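Side-chain contacts in vacuolar aminopeptidase 1 (Saccharomyces cerevisiae, PDB 5JGF), which removes N-terminal amino acids, preferably neutral or hydrophobic ones, from peptides and proteins in the yeast vacuole as a dodecameric zinc aminopeptidase: residues D[11-14]-D[15-18]; D[266-269]-D[270-274]; D[445-448]-D[449-453]; D[455-458]-D[459-463]. All blocks are in the same frame, centred on the assembly; numbering follows the deposited sequence.

Interaction 1. Residues D[11-14]-D[15-18]; sequences IAQE and FIDF
The carboxylates of Glu14 and Asp17 are linked by two waters, while on the buried flank the ring of Phe18 receives CE1 of Phe15 at its edge, in plane. Water 1 lies 3.2 Å from Glu14 OE1 and 2.9 Å from Asp17 OD2; water 2 joins the other oxygen of Glu14, OE2, to the same Asp17 OD2, at 2.8 Å from each. The direct gap from Glu14 OE2 to Asp17 OD2 is 4.7 Å, and solvent between these like charges probably eases their repulsion. Asp17 also has a salt bridge from OD1 to Lys245, which may help to keep it ionised. Its CG is turned beside its own backbone N (chi1 -65°), which brings it to 3.3 Å from Gln13 O, the carbonyl that accepts the Asp17 N-H. All of this occurs along helix 7-21, an amphipathic helix whose aromatic flank is set against helices 261-278 and 25-38: Phe15 meets the ring of Phe268 edge-to-face, and Phe18 packs among Phe268 of the former and Phe31 and Phe32 of the latter. Gln13 and Ile16 run side by side, pointing the same way. The Gln13 chain, bent at chi2 (-56°), places NE2 4.0 Å from Ile16 CD1, and both side chains rest on Ile248 of strand 247-249. Ile16 CG1 also lies 3.4 Å from Ala12 O, whose carbonyl receives the Ile16 N-H.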
loop_
_atom_site.group_PDB
_atom_site.type_symbol
_atom_site.label_atom_id
_atom_site.label_comp_id
_atom_site.label_asym_id
_atom_site.label_seq_id
_atom_site.Cartn_x
_atom_site.Cartn_y
_atom_site.Cartn_z
ATOM N N ILE D 11 -56.011 -16.574 3.106
ATOM C CA ILE D 11 -55.087 -16.986 2.058
ATOM C C ILE D 11 -53.638 -16.818 2.528
ATOM O O ILE D 11 -52.766 -17.597 2.150
ATOM C CB ILE D 11 -55.327 -16.200 0.741
ATOM C CG1 ILE D 11 -54.588 -16.887 -0.409
ATOM C CG2 ILE D 11 -54.863 -14.764 0.884
ATOM C CD1 ILE D 11 -55.020 -18.322 -0.636
ATOM N N ALA D 12 -53.388 -15.812 3.362
ATOM C CA ALA D 12 -52.044 -15.592 3.896
ATOM C C ALA D 12 -51.654 -16.803 4.738
ATOM O O ALA D 12 -50.522 -17.282 4.664
ATOM C CB ALA D 12 -52.009 -14.323 4.751
ATOM N N GLN D 13 -52.596 -17.299 5.539
ATOM C CA GLN D 13 -52.343 -18.466 6.380
ATOM C C GLN D 13 -52.156 -19.719 5.533
ATOM O O GLN D 13 -51.313 -20.564 5.842
ATOM C CB GLN D 13 -53.493 -18.689 7.366
ATOM C CG GLN D 13 -53.500 -17.739 8.556
ATOM C CD GLN D 13 -52.193 -17.767 9.335
ATOM O OE1 GLN D 13 -51.656 -18.834 9.639
ATOM N NE2 GLN D 13 -51.682 -16.589 9.667
ATOM N N GLU D 14 -52.947 -19.848 4.471
ATOM C CA GLU D 14 -52.828 -21.005 3.590
ATOM C C GLU D 14 -51.433 -21.010 2.980
ATOM O O GLU D 14 -50.814 -22.064 2.840
ATOM C CB GLU D 14 -53.870 -20.955 2.469
ATOM C CG GLU D 14 -55.290 -21.299 2.898
ATOM C CD GLU D 14 -55.399 -22.686 3.509
ATOM O OE1 GLU D 14 -54.772 -23.629 2.981
ATOM O OE2 GLU D 14 -56.126 -22.835 4.515
ATOM N N PHE D 15 -50.945 -19.827 2.613
ATOM C CA PHE D 15 -49.614 -19.715 2.025
ATOM C C PHE D 15 -48.553 -20.150 3.034
ATOM O O PHE D 15 -47.637 -20.902 2.699
ATOM C CB PHE D 15 -49.335 -18.275 1.578
ATOM C CG PHE D 15 -47.942 -18.071 1.036
ATOM C CD1 PHE D 15 -47.542 -18.696 -0.142
ATOM C CD2 PHE D 15 -47.022 -17.281 1.721
ATOM C CE1 PHE D 15 -46.238 -18.542 -0.632
ATOM C CE2 PHE D 15 -45.718 -17.119 1.242
ATOM C CZ PHE D 15 -45.327 -17.752 0.064
ATOM N N ILE D 16 -48.672 -19.671 4.268
ATOM C CA ILE D 16 -47.714 -20.034 5.313
ATOM C C ILE D 16 -47.681 -21.552 5.497
ATOM O O ILE D 16 -46.607 -22.154 5.592
ATOM C CB ILE D 16 -48.066 -19.337 6.651
ATOM C CG1 ILE D 16 -47.711 -17.847 6.559
ATOM C CG2 ILE D 16 -47.337 -20.013 7.814
ATOM C CD1 ILE D 16 -48.144 -17.028 7.760
ATOM N N ASP D 17 -48.857 -22.173 5.536
ATOM C CA ASP D 17 -48.932 -23.623 5.690
ATOM C C ASP D 17 -48.300 -24.330 4.491
ATOM O O ASP D 17 -47.600 -25.327 4.648
ATOM C CB ASP D 17 -50.386 -24.077 5.854
ATOM C CG ASP D 17 -51.016 -23.564 7.134
ATOM O OD1 ASP D 17 -50.262 -23.247 8.081
ATOM O OD2 ASP D 17 -52.264 -23.492 7.201
ATOM N N PHE D 18 -48.549 -23.800 3.297
ATOM C CA PHE D 18 -48.000 -24.353 2.061
ATOM C C PHE D 18 -46.473 -24.364 2.119
ATOM O O PHE D 18 -45.835 -25.378 1.835
ATOM C CB PHE D 18 -48.494 -23.514 0.870
ATOM C CG PHE D 18 -47.611 -23.576 -0.350
ATOM C CD1 PHE D 18 -47.505 -24.742 -1.100
ATOM C CD2 PHE D 18 -46.913 -22.446 -0.768
ATOM C CE1 PHE D 18 -46.717 -24.781 -2.258
ATOM C CE2 PHE D 18 -46.125 -22.471 -1.917
ATOM C CZ PHE D 18 -46.026 -23.640 -2.666
HETATM O O HOH W 1 -53.823 -25.284 5.493
HETATM O O HOH W 2 -54.800 -22.368 6.985
#

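Interaction 2. Residues D[266-269]-D[270-274]; sequences CSFA and AMIAL
Phe268 carries its ring away from the backbone N and beside the carbonyl carbon (chi1 -179°), whereas Ile272, one turn on, swings CG1 back beside its own N (chi1 -67°); together these torsions lay the ethyl branch of Ile272 over one face of the ring. CG1 does most of the touching. It stands 3.6 Å above the plane of the Phe268 ring, offset toward the rim, and 3.8 Å from the centroid, only 15° off the ring normal, as a CH-pi contact requires. CD1 continues on the same side of the ring, over the rim between CZ and CE1, 4.0 Å from Phe268 CZ. The same CG1 is pressed against the backbone, 3.1 Å from Phe268 O, and that carbonyl also accepts the Ile272 N-H at 2.9 Å from Ile272 N. Elsewhere the packing is of small groups on carbonyls: Ala270 CB sits 3.2 Å from Cys266 O, and Met271 CG lies 3.4 Å from Ser267 O. Met271 then bends twice, toward Phe32 and Leu36 of helix 25-38. The buried hydroxyl of Ser267 is satisfied within the helix by Asp263 O. Ala270 rests on Ile88 and Met271 on Val292 and Leu294, so that helix 261-278 lies against strands 86-91 and 289-295 of the mixed sheet of the M18 catalytic fold; its first turn carries the zinc ligand Asp262, and the side chain of Cys266 lies about 8 Å from a bound zinc ion.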
loop_
_atom_site.group_PDB
_atom_site.type_symbol
_atom_site.label_atom_id
_atom_site.label_comp_id
_atom_site.label_asym_id
_atom_site.label_seq_id
_atom_site.Cartn_x
_atom_site.Cartn_y
_atom_site.Cartn_z
ATOM N N CYS D 266 -44.927 -16.077 -5.703
ATOM C CA CYS D 266 -45.612 -15.856 -6.977
ATOM C C CYS D 266 -46.180 -17.163 -7.525
ATOM O O CYS D 266 -47.258 -17.178 -8.117
ATOM C CB CYS D 266 -44.661 -15.259 -8.019
ATOM S SG CYS D 266 -44.330 -13.504 -7.808
ATOM N N SER D 267 -45.445 -18.255 -7.344
ATOM C CA SER D 267 -45.908 -19.551 -7.834
ATOM C C SER D 267 -47.241 -19.922 -7.194
ATOM O O SER D 267 -48.175 -20.326 -7.886
ATOM C CB SER D 267 -44.871 -20.638 -7.544
ATOM O OG SER D 267 -43.717 -20.450 -8.347
ATOM N N PHE D 268 -47.327 -19.773 -5.875
ATOM C CA PHE D 268 -48.554 -20.084 -5.139
ATOM C C PHE D 268 -49.695 -19.166 -5.582
ATOM O O PHE D 268 -50.797 -19.630 -5.894
ATOM C CB PHE D 268 -48.316 -19.915 -3.636
ATOM C CG PHE D 268 -49.515 -20.234 -2.783
ATOM C CD1 PHE D 268 -49.785 -21.546 -2.398
ATOM C CD2 PHE D 268 -50.368 -19.219 -2.351
ATOM C CE1 PHE D 268 -50.889 -21.844 -1.589
ATOM C CE2 PHE D 268 -51.474 -19.506 -1.543
ATOM C CZ PHE D 268 -51.732 -20.821 -1.162
ATOM N N ALA D 269 -49.428 -17.862 -5.607
ATOM C CA ALA D 269 -50.441 -16.892 -6.008
ATOM C C ALA D 269 -50.941 -17.158 -7.427
ATOM O O ALA D 269 -52.141 -17.066 -7.693
ATOM C CB ALA D 269 -49.885 -15.474 -5.908
ATOM N N ALA D 270 -50.027 -17.483 -8.337
ATOM C CA ALA D 270 -50.414 -17.754 -9.718
ATOM C C ALA D 270 -51.249 -19.029 -9.843
ATOM O O ALA D 270 -52.252 -19.048 -10.562
ATOM C CB ALA D 270 -49.173 -17.848 -10.609
ATOM N N MET D 271 -50.845 -20.092 -9.152
ATOM C CA MET D 271 -51.586 -21.352 -9.215
ATOM C C MET D 271 -52.975 -21.230 -8.593
ATOM O O MET D 271 -53.952 -21.756 -9.133
ATOM C CB MET D 271 -50.820 -22.478 -8.514
ATOM C CG MET D 271 -49.659 -23.049 -9.313
ATOM S SD MET D 271 -50.118 -23.659 -10.967
ATOM C CE MET D 271 -51.505 -24.614 -10.619
ATOM N N ILE D 272 -53.067 -20.544 -7.460
ATOM C CA ILE D 272 -54.358 -20.368 -6.807
ATOM C C ILE D 272 -55.260 -19.557 -7.729
ATOM O O ILE D 272 -56.449 -19.844 -7.863
ATOM C CB ILE D 272 -54.209 -19.647 -5.447
ATOM C CG1 ILE D 272 -53.447 -20.546 -4.467
ATOM C CG2 ILE D 272 -55.577 -19.292 -4.879
ATOM C CD1 ILE D 272 -54.121 -21.878 -4.189
ATOM N N ALA D 273 -54.691 -18.546 -8.376
ATOM C CA ALA D 273 -55.465 -17.722 -9.293
ATOM C C ALA D 273 -55.988 -18.583 -10.440
ATOM O O ALA D 273 -57.147 -18.458 -10.843
ATOM C CB ALA D 273 -54.608 -16.591 -9.838
ATOM N N LEU D 274 -55.134 -19.459 -10.964
ATOM C CA LEU D 274 -55.526 -20.336 -12.064
ATOM C C LEU D 274 -56.682 -21.247 -11.647
ATOM O O LEU D 274 -57.639 -21.433 -12.398
ATOM C CB LEU D 274 -54.344 -21.200 -12.515
ATOM C CG LEU D 274 -54.678 -22.183 -13.645
ATOM C CD1 LEU D 274 -54.916 -21.401 -14.927
ATOM C CD2 LEU D 274 -53.550 -23.185 -13.837
#

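Interaction 3. Residues D[445-448]-D[449-453]; sequences GSKD and VGLGV
Leu451 folds back over the carbonyl of Lys447, one turn earlier, with its CG 3.3 Å from Lys447 O. Its CD1 branch spans two neighbours, reaching 4.2 Å from CB of Lys447 and 3.9 Å from OD2 of Asp448. The Lys447 carbonyl thus lies beneath an apolar side chain while also accepting the Leu451 N-H, a bond of 2.9 Å from Leu451 N with an N-H...O angle of 158°. The other carboxylate oxygen of Asp448, OD1, turns back to the preceding strand: Gly445 N gives it a weak bond at 3.0 Å, bent to 126°, and Asn366 N supplies a further one. Asp448 N in turn bonds Gly445 O, tying the entrance of the helix to the end of strand 442-445. Water 3 spans the same junction, giving a proton to Ser446 O at 2.8 Å and accepting one from Gly450 N at 3.0 Å. Farther out, the ammonium of Lys447 makes a cation-pi contact with Tyr8. This first turn of helix 448-468 wedges Val449 between Ile11 and Phe15 of helix 7-21 and Leu265 of helix 261-278, while Leu451 touches Tyr8 and Ser446 is hydrogen-bonded through the backbone to His254, just ahead of strand 255-258.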
loop_
_atom_site.group_PDB
_atom_site.type_symbol
_atom_site.label_atom_id
_atom_site.label_comp_id
_atom_site.label_asym_id
_atom_site.label_seq_id
_atom_site.Cartn_x
_atom_site.Cartn_y
_atom_site.Cartn_z
ATOM N N GLY D 445 -45.746 -8.246 2.482
ATOM C CA GLY D 445 -46.921 -7.741 3.166
ATOM C C GLY D 445 -47.885 -8.878 3.453
ATOM O O GLY D 445 -47.985 -9.819 2.670
ATOM N N SER D 446 -48.598 -8.801 4.574
ATOM C CA SER D 446 -49.560 -9.849 4.915
ATOM C C SER D 446 -50.739 -9.893 3.930
ATOM O O SER D 446 -51.413 -10.916 3.816
ATOM C CB SER D 446 -50.073 -9.652 6.343
ATOM O OG SER D 446 -50.641 -8.364 6.512
ATOM N N LYS D 447 -50.986 -8.792 3.225
ATOM C CA LYS D 447 -52.065 -8.726 2.232
ATOM C C LYS D 447 -51.589 -9.053 0.812
ATOM O O LYS D 447 -52.398 -9.261 -0.094
ATOM C CB LYS D 447 -52.684 -7.317 2.190
ATOM C CG LYS D 447 -53.690 -6.968 3.272
ATOM C CD LYS D 447 -54.528 -5.749 2.853
ATOM C CE LYS D 447 -55.255 -6.014 1.528
ATOM N NZ LYS D 447 -56.245 -4.942 1.217
ATOM N N ASP D 448 -50.278 -9.092 0.614
ATOM C CA ASP D 448 -49.733 -9.328 -0.716
ATOM C C ASP D 448 -50.020 -10.661 -1.400
ATOM O O ASP D 448 -50.127 -10.712 -2.624
ATOM C CB ASP D 448 -48.233 -9.018 -0.708
ATOM C CG ASP D 448 -47.969 -7.520 -0.708
ATOM O OD1 ASP D 448 -47.148 -7.034 0.097
ATOM O OD2 ASP D 448 -48.602 -6.819 -1.525
ATOM N N VAL D 449 -50.157 -11.738 -0.639
ATOM C CA VAL D 449 -50.485 -13.018 -1.258
ATOM C C VAL D 449 -51.860 -12.850 -1.916
ATOM O O VAL D 449 -52.050 -13.179 -3.088
ATOM C CB VAL D 449 -50.562 -14.159 -0.216
ATOM C CG1 VAL D 449 -51.048 -15.440 -0.882
ATOM C CG2 VAL D 449 -49.190 -14.384 0.410
ATOM N N GLY D 450 -52.806 -12.308 -1.152
ATOM C CA GLY D 450 -54.150 -12.094 -1.663
ATOM C C GLY D 450 -54.213 -11.112 -2.819
ATOM O O GLY D 450 -54.938 -11.332 -3.789
ATOM N N LEU D 451 -53.464 -10.017 -2.722
ATOM C CA LEU D 451 -53.464 -9.027 -3.792
ATOM C C LEU D 451 -52.863 -9.642 -5.057
ATOM O O LEU D 451 -53.264 -9.302 -6.174
ATOM C CB LEU D 451 -52.676 -7.784 -3.363
ATOM C CG LEU D 451 -53.327 -6.965 -2.238
ATOM C CD1 LEU D 451 -52.357 -5.905 -1.741
ATOM C CD2 LEU D 451 -54.612 -6.317 -2.742
ATOM N N GLY D 452 -51.907 -10.548 -4.874
ATOM C CA GLY D 452 -51.282 -11.210 -6.006
ATOM C C GLY D 452 -52.284 -12.115 -6.703
ATOM O O GLY D 452 -52.442 -12.065 -7.926
ATOM N N VAL D 453 -52.963 -12.947 -5.920
ATOM C CA VAL D 453 -53.971 -13.851 -6.466
ATOM C C VAL D 453 -55.020 -13.043 -7.227
ATOM O O VAL D 453 -55.416 -13.401 -8.337
ATOM C CB VAL D 453 -54.684 -14.641 -5.346
ATOM C CG1 VAL D 453 -55.859 -15.432 -5.929
ATOM C CG2 VAL D 453 -53.701 -15.589 -4.669
HETATM O O HOH W 3 -52.963 -12.151 1.837
#

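Interaction 4. Residues D[455-458]-D[459-463]; sequences FFNG and FFKHW
Successive i to i+4 bonds run from the N-H groups of Phe459, Phe460, Lys461 and His462 to the carbonyls of Phe455, Phe456, Asn457 and Gly458, and the most bent is the first, Phe459 N to Phe455 O, at 141°. Around this backbone the side chains divide into an aromatic flank and a polar one. On the aromatic flank Phe456 O lies at the edge of the Phe459 ring, near its plane and 3.3 Å from Phe459 CB; it is also 3.4 Å from Phe460 CD2. The rings then meet one another through rim atoms. CD2 of Phe459 stands 3.9 Å above one face of the Phe460 ring, and Trp463 CD1 stands 4.1 Å above a face of the Phe459 ring, both offset toward the rim. This flank of helix 448-468 covers the mixed sheet of the catalytic fold, with Phe459 on Ile339, Leu341 and Ile88 and Phe456 between Ile88, Ala343 and the small residues Ala269 and Ala273 of helix 261-278. Phe456 comes within about 9 Å, side chain to side chain, of the zinc ligand Asp344. On the polar flank, an extended Lys461 crosses Asn457, its CE 3.5 Å from Asn457 OD1 and its NZ weakly bonded to the same oxygen at 3.4 Å. His462 leaves regular helical angles (phi -117°); its ring takes Lys461 CB over the centre of one face, 3.7 Å above the plane, and rests on Leu392 and Asn396 of helix 383-396.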
loop_
_atom_site.group_PDB
_atom_site.type_symbol
_atom_site.label_atom_id
_atom_site.label_comp_id
_atom_site.label_asym_id
_atom_site.label_seq_id
_atom_site.Cartn_x
_atom_site.Cartn_y
_atom_site.Cartn_z
ATOM N N PHE D 455 -54.767 -10.110 -8.656
ATOM C CA PHE D 455 -54.252 -9.600 -9.915
ATOM C C PHE D 455 -54.158 -10.687 -10.985
ATOM O O PHE D 455 -54.606 -10.492 -12.114
ATOM C CB PHE D 455 -52.871 -8.975 -9.725
ATOM C CG PHE D 455 -52.237 -8.551 -11.010
ATOM C CD1 PHE D 455 -52.678 -7.412 -11.673
ATOM C CD2 PHE D 455 -51.242 -9.325 -11.592
ATOM C CE1 PHE D 455 -52.138 -7.053 -12.900
ATOM C CE2 PHE D 455 -50.696 -8.975 -12.820
ATOM C CZ PHE D 455 -51.145 -7.837 -13.477
ATOM N N PHE D 456 -53.568 -11.828 -10.634
ATOM C CA PHE D 456 -53.407 -12.929 -11.581
ATOM C C PHE D 456 -54.748 -13.483 -12.048
ATOM O O PHE D 456 -54.879 -13.929 -13.190
ATOM C CB PHE D 456 -52.575 -14.049 -10.949
ATOM C CG PHE D 456 -51.132 -13.680 -10.721
ATOM C CD1 PHE D 456 -50.471 -14.090 -9.568
ATOM C CD2 PHE D 456 -50.436 -12.930 -11.663
ATOM C CE1 PHE D 456 -49.135 -13.756 -9.353
ATOM C CE2 PHE D 456 -49.096 -12.590 -11.459
ATOM C CZ PHE D 456 -48.448 -13.003 -10.303
ATOM N N ASN D 457 -55.737 -13.459 -11.162
ATOM C CA ASN D 457 -57.072 -13.945 -11.498
ATOM C C ASN D 457 -57.625 -12.996 -12.557
ATOM O O ASN D 457 -58.191 -13.427 -13.566
ATOM C CB ASN D 457 -57.974 -13.934 -10.260
ATOM C CG ASN D 457 -59.325 -14.591 -10.510
ATOM O OD1 ASN D 457 -60.341 -14.161 -9.974
ATOM N ND2 ASN D 457 -59.334 -15.646 -11.315
ATOM N N GLY D 458 -57.437 -11.699 -12.323
ATOM C CA GLY D 458 -57.898 -10.694 -13.265
ATOM C C GLY D 458 -57.214 -10.841 -14.612
ATOM O O GLY D 458 -57.809 -10.563 -15.658
ATOM N N PHE D 459 -55.956 -11.275 -14.593
ATOM C CA PHE D 459 -55.203 -11.474 -15.825
ATOM C C PHE D 459 -55.845 -12.557 -16.690
ATOM O O PHE D 459 -56.091 -12.348 -17.878
ATOM C CB PHE D 459 -53.757 -11.880 -15.517
ATOM C CG PHE D 459 -53.009 -12.403 -16.714
ATOM C CD1 PHE D 459 -52.586 -11.542 -17.721
ATOM C CD2 PHE D 459 -52.747 -13.765 -16.846
ATOM C CE1 PHE D 459 -51.908 -12.029 -18.842
ATOM C CE2 PHE D 459 -52.074 -14.263 -17.961
ATOM C CZ PHE D 459 -51.652 -13.394 -18.961
ATOM N N PHE D 460 -56.111 -13.719 -16.100
ATOM C CA PHE D 460 -56.712 -14.808 -16.864
ATOM C C PHE D 460 -58.094 -14.437 -17.392
ATOM O O PHE D 460 -58.457 -14.793 -18.514
ATOM C CB PHE D 460 -56.793 -16.079 -16.016
ATOM C CG PHE D 460 -55.464 -16.757 -15.819
ATOM C CD1 PHE D 460 -54.683 -17.111 -16.915
ATOM C CD2 PHE D 460 -54.997 -17.053 -14.541
ATOM C CE1 PHE D 460 -53.460 -17.751 -16.747
ATOM C CE2 PHE D 460 -53.773 -17.696 -14.362
ATOM C CZ PHE D 460 -53.005 -18.045 -15.467
ATOM N N LYS D 461 -58.855 -13.706 -16.591
ATOM C CA LYS D 461 -60.192 -13.302 -17.001
ATOM C C LYS D 461 -60.224 -12.262 -18.113
ATOM O O LYS D 461 -61.006 -12.384 -19.058
ATOM C CB LYS D 461 -60.966 -12.732 -15.811
ATOM C CG LYS D 461 -61.418 -13.735 -14.777
ATOM C CD LYS D 461 -62.113 -13.007 -13.634
ATOM C CE LYS D 461 -62.688 -13.969 -12.614
ATOM N NZ LYS D 461 -63.268 -13.243 -11.446
ATOM N N HIS D 462 -59.361 -11.253 -18.022
ATOM C CA HIS D 462 -59.396 -10.159 -18.985
ATOM C C HIS D 462 -58.219 -9.858 -19.916
ATOM O O HIS D 462 -58.314 -8.927 -20.714
ATOM C CB HIS D 462 -59.740 -8.873 -18.228
ATOM C CG HIS D 462 -60.874 -9.027 -17.261
ATOM N ND1 HIS D 462 -60.738 -8.783 -15.911
ATOM C CD2 HIS D 462 -62.161 -9.403 -17.447
ATOM C CE1 HIS D 462 -61.892 -9.001 -15.307
ATOM N NE2 HIS D 462 -62.774 -9.378 -16.217
ATOM N N TRP D 463 -57.126 -10.610 -19.850
ATOM C CA TRP D 463 -55.995 -10.280 -20.719
ATOM C C TRP D 463 -56.320 -10.305 -22.213
ATOM O O TRP D 463 -55.865 -9.441 -22.963
ATOM C CB TRP D 463 -54.795 -11.199 -20.452
ATOM C CG TRP D 463 -54.859 -12.515 -21.160
ATOM C CD1 TRP D 463 -55.422 -13.670 -20.699
ATOM C CD2 TRP D 463 -54.373 -12.801 -22.474
ATOM N NE1 TRP D 463 -55.315 -14.658 -21.648
ATOM C CE2 TRP D 463 -54.679 -14.151 -22.748
ATOM C CE3 TRP D 463 -53.710 -12.044 -23.451
ATOM C CZ2 TRP D 463 -54.342 -14.766 -23.962
ATOM C CZ3 TRP D 463 -53.375 -12.655 -24.657
ATOM C CH2 TRP D 463 -53.694 -14.005 -24.900
#

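Three helices supply the four contacts. Interaction 2 lies deepest, on helix 261-278, and it touches each of the others: interaction 1 through aromatic rings, interaction 3 through the valines of 449-453, and interaction 4 where alanines admit a phenylalanine. Interactions 1 and 3 also touch directly, Ile11 and Phe15 packing on Val449. Interactions 3 and 4 share helix 448-468, the former at its start and the latter further along over the sheet. Chemistry follows position. Of the buried pair, interaction 2 is almost wholly apolar and interaction 4 chiefly aromatic, with a weak polar pair on its outer side; interactions 1 and 3 are partly buried, adding bridging waters and carboxylates with partners elsewhere. Interactions 1 and 4 do not touch.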